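Probable tRNA pseudouridine synthase D (Methanosarcina mazei, PDB 1Z2Z) probably catalyses the isomerisation of uridine to pseudouridine at position 13 of transfer RNAs. Local coordinates at residues 143-146 against 147-150; 399-402 against 403-406. One frame throughout, in Å; residues are numbered along the deposited sequence.

Interaction 1: 143-146 against 147-150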
loop_
_atom_site.group_PDB
_atom_site.type_symbol
_atom_site.label_atom_id
_atom_site.label_comp_id
_atom_site.label_asym_id
_atom_site.label_seq_id
_atom_site.Cartn_x
_atom_site.Cartn_y
_atom_site.Cartn_z
ATOM N N GLU A 143 -22.469 15.387 1.079
ATOM C CA GLU A 143 -23.189 16.648 0.958
ATOM C C GLU A 143 -23.926 16.783 -0.379
ATOM O O GLU A 143 -24.088 17.891 -0.886
ATOM C CB GLU A 143 -22.204 17.823 1.127
ATOM C CG GLU A 143 -21.144 17.944 0.005
ATOM C CD GLU A 143 -20.141 19.084 0.222
ATOM O OE1 GLU A 143 -20.573 20.253 0.374
ATOM O OE2 GLU A 143 -18.916 18.810 0.228
ATOM N N ASN A 144 -24.358 15.665 -0.960
ATOM C CA ASN A 144 -25.088 15.699 -2.233
ATOM C C ASN A 144 -26.324 14.820 -2.191
ATOM O O ASN A 144 -26.548 14.087 -1.228
ATOM C CB ASN A 144 -24.214 15.241 -3.408
ATOM C CG ASN A 144 -23.240 16.306 -3.869
ATOM O OD1 ASN A 144 -23.632 17.434 -4.186
ATOM N ND2 ASN A 144 -21.961 15.949 -3.922
ATOM N N SER A 145 -27.113 14.891 -3.258
ATOM C CA SER A 145 -28.345 14.120 -3.380
ATOM C C SER A 145 -28.103 12.840 -4.171
ATOM O O SER A 145 -27.111 12.721 -4.885
ATOM C CB SER A 145 -29.414 14.956 -4.094
ATOM O OG SER A 145 -29.095 15.132 -5.469
ATOM N N PRO A 146 -29.018 11.866 -4.060
ATOM C CA PRO A 146 -28.854 10.609 -4.794
ATOM C C PRO A 146 -28.676 10.851 -6.288
ATOM O O PRO A 146 -27.919 10.144 -6.953
ATOM C CB PRO A 146 -30.145 9.852 -4.474
ATOM C CG PRO A 146 -31.133 10.959 -4.250
ATOM C CD PRO A 146 -30.333 11.912 -3.399
ATOM N N GLU A 147 -29.373 11.855 -6.815
ATOM C CA GLU A 147 -29.270 12.173 -8.235
ATOM C C GLU A 147 -27.934 12.820 -8.571
ATOM O O GLU A 147 -27.247 12.385 -9.498
ATOM C CB GLU A 147 -30.414 13.096 -8.679
ATOM C CG GLU A 147 -31.744 12.377 -8.926
ATOM C CD GLU A 147 -32.543 12.982 -10.086
ATOM O OE1 GLU A 147 -32.013 13.022 -11.226
ATOM O OE2 GLU A 147 -33.706 13.406 -9.863
ATOM N N GLU A 148 -27.558 13.849 -7.818
ATOM C CA GLU A 148 -26.297 14.533 -8.070
ATOM C C GLU A 148 -25.055 13.690 -7.760
ATOM O O GLU A 148 -23.957 13.998 -8.229
ATOM C CB GLU A 148 -26.241 15.853 -7.291
ATOM C CG GLU A 148 -26.878 17.033 -8.024
ATOM C CD GLU A 148 -26.263 18.375 -7.628
ATOM O OE1 GLU A 148 -26.490 19.374 -8.346
ATOM O OE2 GLU A 148 -25.554 18.427 -6.601
ATOM N N THR A 149 -25.234 12.626 -6.979
ATOM C CA THR A 149 -24.133 11.737 -6.612
ATOM C C THR A 149 -23.942 10.616 -7.642
ATOM O O THR A 149 -22.812 10.281 -7.995
ATOM C CB THR A 149 -24.372 11.123 -5.209
ATOM O OG1 THR A 149 -24.454 12.175 -4.240
ATOM C CG2 THR A 149 -23.240 10.189 -4.823
ATOM N N GLU A 150 -25.043 10.043 -8.124
ATOM C CA GLU A 150 -24.973 8.971 -9.118
ATOM C C GLU A 150 -24.301 9.500 -10.368
ATOM O O GLU A 150 -23.473 8.823 -10.975
ATOM C CB GLU A 150 -26.377 8.453 -9.468
ATOM C CG GLU A 150 -26.387 7.286 -10.464
ATOM C CD GLU A 150 -27.688 6.486 -10.453
ATOM O OE1 GLU A 150 -27.986 5.827 -9.426
ATOM O OE2 GLU A 150 -28.416 6.507 -11.472
HETATM O O HOH W 1 -27.035 17.967 -4.213
#
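Ser145 turns its hydroxyl forward, onto the N-H of Glu148: Glu148 N donates to Ser145 OG at 3.1 Å along an almost straight path (168°). The hydroxyl gets there because OG stands between the backbone N and the carbonyl carbon (chi1 70°), which swings it toward that N-H at the helix start. The CB of Glu148 lies beside the same oxygen, 3.5 Å from Ser145 OG.

The carbonyl oxygen of Ser145 is gripped twice by Thr149. Thr149 N reaches Ser145 O at 2.8 Å, nearly in line with the C=O bond, as the first i to i+4 bond of the helix. Thr149 OG1 donates to Ser145 O as well, also at 2.8 Å, from well above the carbonyl plane. A threonine suits this place because OG1 sits beside its own backbone N (chi1 -60°), so both donors face one acceptor. Asn144 CB comes up alongside, 3.2 Å from Thr149 OG1.

The Glu148 side chain runs out from the helix and crosses that of Asn144 at about a right angle. Its OE2 accepts from a water that in turn takes a weak bond from Ser145 N. Such a carboxylate, three residues after the cap, would probably be stabilised by the helix dipole. Pro146 suits the first turn, which needs no N-H from it; Pro146 O accepts from Glu150 N at 3.1 Å.

Asn144 O is bonded to Ser408 OG of strand 408-417, tying the junction to the sheet. The arrangement is a serine N-cap where strand 130-142 passes into helix 146-163, and the weakly held water may stand in for the return bond of a capping box, which is not made directly here.

Interaction 2: 399-402 against 403-406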
loop_
_atom_site.group_PDB
_atom_site.type_symbol
_atom_site.label_atom_id
_atom_site.label_comp_id
_atom_site.label_asym_id
_atom_site.label_seq_id
_atom_site.Cartn_x
_atom_site.Cartn_y
_atom_site.Cartn_z
ATOM N N GLY A 399 -27.404 6.504 -4.055
ATOM C CA GLY A 399 -28.701 6.459 -3.427
ATOM C C GLY A 399 -28.726 7.235 -2.132
ATOM O O GLY A 399 -27.779 7.947 -1.795
ATOM N N GLU A 400 -29.829 7.087 -1.408
ATOM C CA GLU A 400 -30.027 7.762 -0.136
ATOM C C GLU A 400 -29.612 6.832 0.995
ATOM O O GLU A 400 -29.960 5.649 0.995
ATOM C CB GLU A 400 -31.505 8.150 0.022
ATOM C CG GLU A 400 -31.855 8.809 1.362
ATOM C CD GLU A 400 -33.345 9.093 1.521
ATOM O OE1 GLU A 400 -34.149 8.132 1.484
ATOM O OE2 GLU A 400 -33.709 10.280 1.690
ATOM N N ASP A 401 -28.866 7.365 1.957
ATOM C CA ASP A 401 -28.435 6.548 3.078
ATOM C C ASP A 401 -29.250 6.809 4.330
ATOM O O ASP A 401 -29.303 7.922 4.865
ATOM C CB ASP A 401 -26.942 6.750 3.370
ATOM C CG ASP A 401 -26.647 8.063 4.059
ATOM O OD1 ASP A 401 -27.294 9.072 3.697
ATOM O OD2 ASP A 401 -25.760 8.085 4.947
ATOM N N GLU A 402 -29.891 5.742 4.777
ATOM C CA GLU A 402 -30.714 5.751 5.965
ATOM C C GLU A 402 -29.950 6.329 7.161
ATOM O O GLU A 402 -30.403 7.284 7.786
ATOM C CB GLU A 402 -31.155 4.324 6.287
ATOM C CG GLU A 402 -31.450 3.439 5.064
ATOM C CD GLU A 402 -30.206 3.077 4.237
ATOM O OE1 GLU A 402 -29.200 2.576 4.809
ATOM O OE2 GLU A 402 -30.248 3.288 3.001
ATOM N N LEU A 403 -28.794 5.757 7.485
ATOM C CA LEU A 403 -28.025 6.240 8.627
ATOM C C LEU A 403 -27.809 7.743 8.675
ATOM O O LEU A 403 -27.600 8.297 9.749
ATOM C CB LEU A 403 -26.665 5.562 8.689
ATOM C CG LEU A 403 -26.562 4.149 9.251
ATOM C CD1 LEU A 403 -27.027 3.115 8.240
ATOM C CD2 LEU A 403 -25.105 3.926 9.621
ATOM N N ASN A 404 -27.837 8.399 7.517
ATOM C CA ASN A 404 -27.639 9.848 7.452
ATOM C C ASN A 404 -28.723 10.471 6.591
ATOM O O ASN A 404 -28.537 10.653 5.386
ATOM C CB ASN A 404 -26.273 10.190 6.854
ATOM C CG ASN A 404 -25.117 9.651 7.678
ATOM O OD1 ASN A 404 -24.787 10.185 8.744
ATOM N ND2 ASN A 404 -24.496 8.579 7.190
ATOM N N PRO A 405 -29.867 10.826 7.207
ATOM C CA PRO A 405 -31.014 11.435 6.523
ATOM C C PRO A 405 -30.688 12.784 5.878
ATOM O O PRO A 405 -30.172 13.693 6.539
ATOM C CB PRO A 405 -32.048 11.535 7.632
ATOM C CG PRO A 405 -31.207 11.756 8.849
ATOM C CD PRO A 405 -30.083 10.788 8.667
ATOM N N GLY A 406 -30.993 12.897 4.584
ATOM C CA GLY A 406 -30.729 14.118 3.842
ATOM C C GLY A 406 -29.464 14.011 3.004
ATOM O O GLY A 406 -29.289 14.750 2.027
#
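Asn404 N donates to Asp401 O at 3.1 Å, with an N-H...O angle of 140°, closing a type I beta turn with Glu402 and Leu403 at its corners.

Beside this backbone bond the side chains of the two end residues also meet. Asp401 holds CG between its backbone N and carbonyl carbon (chi1 75°), which brings the carboxylate toward the Asn404 side chain, and the two flat groups lie nearly coplanar. Asn404 ND2 is placed to donate to Asp401 OD2, but this bond is doubtful because Asp401 OD2 is crowded in the model. A carboxylate and an amide would suit the two ends if that bond forms, one accepting and the other donating. Pro405 follows the turn and brings CD within 3.6 Å of Glu402 O.

Glu402 and Leu403 at the corners are both exposed, and Leu403 leans on Gln28 and Glu29. Asn404 ND2 donates to Gln28 OE1, a bond outside the turn. The turn lies in the loop between strands 398-400 and 408-417, an antiparallel pair joined by backbone bonds between Gly399 and Lys409, and its side chains rest on Arg140 of strand 130-142.

How the interactions relate
Both interactions are surface contacts, each with a single buried residue, and their centres lie about 11 Å apart. They meet where Pro146 CB packs on the backbone of Gly399, at 3.8 Å from Gly399 C. Strand 408-417 links them: it bonds and packs against the helix start of interaction 1 through Ser408, and it pairs with the strand from which interaction 2 leaves. Strand 130-142, which runs into 143-146, also touches the turn, through Arg140. Their chemistry follows place: at 143-150 a hydroxyl caps one N-H of a starting helix, whereas at 399-406 a backbone bond reverses the chain between two strands, beside a carboxylate and an amide.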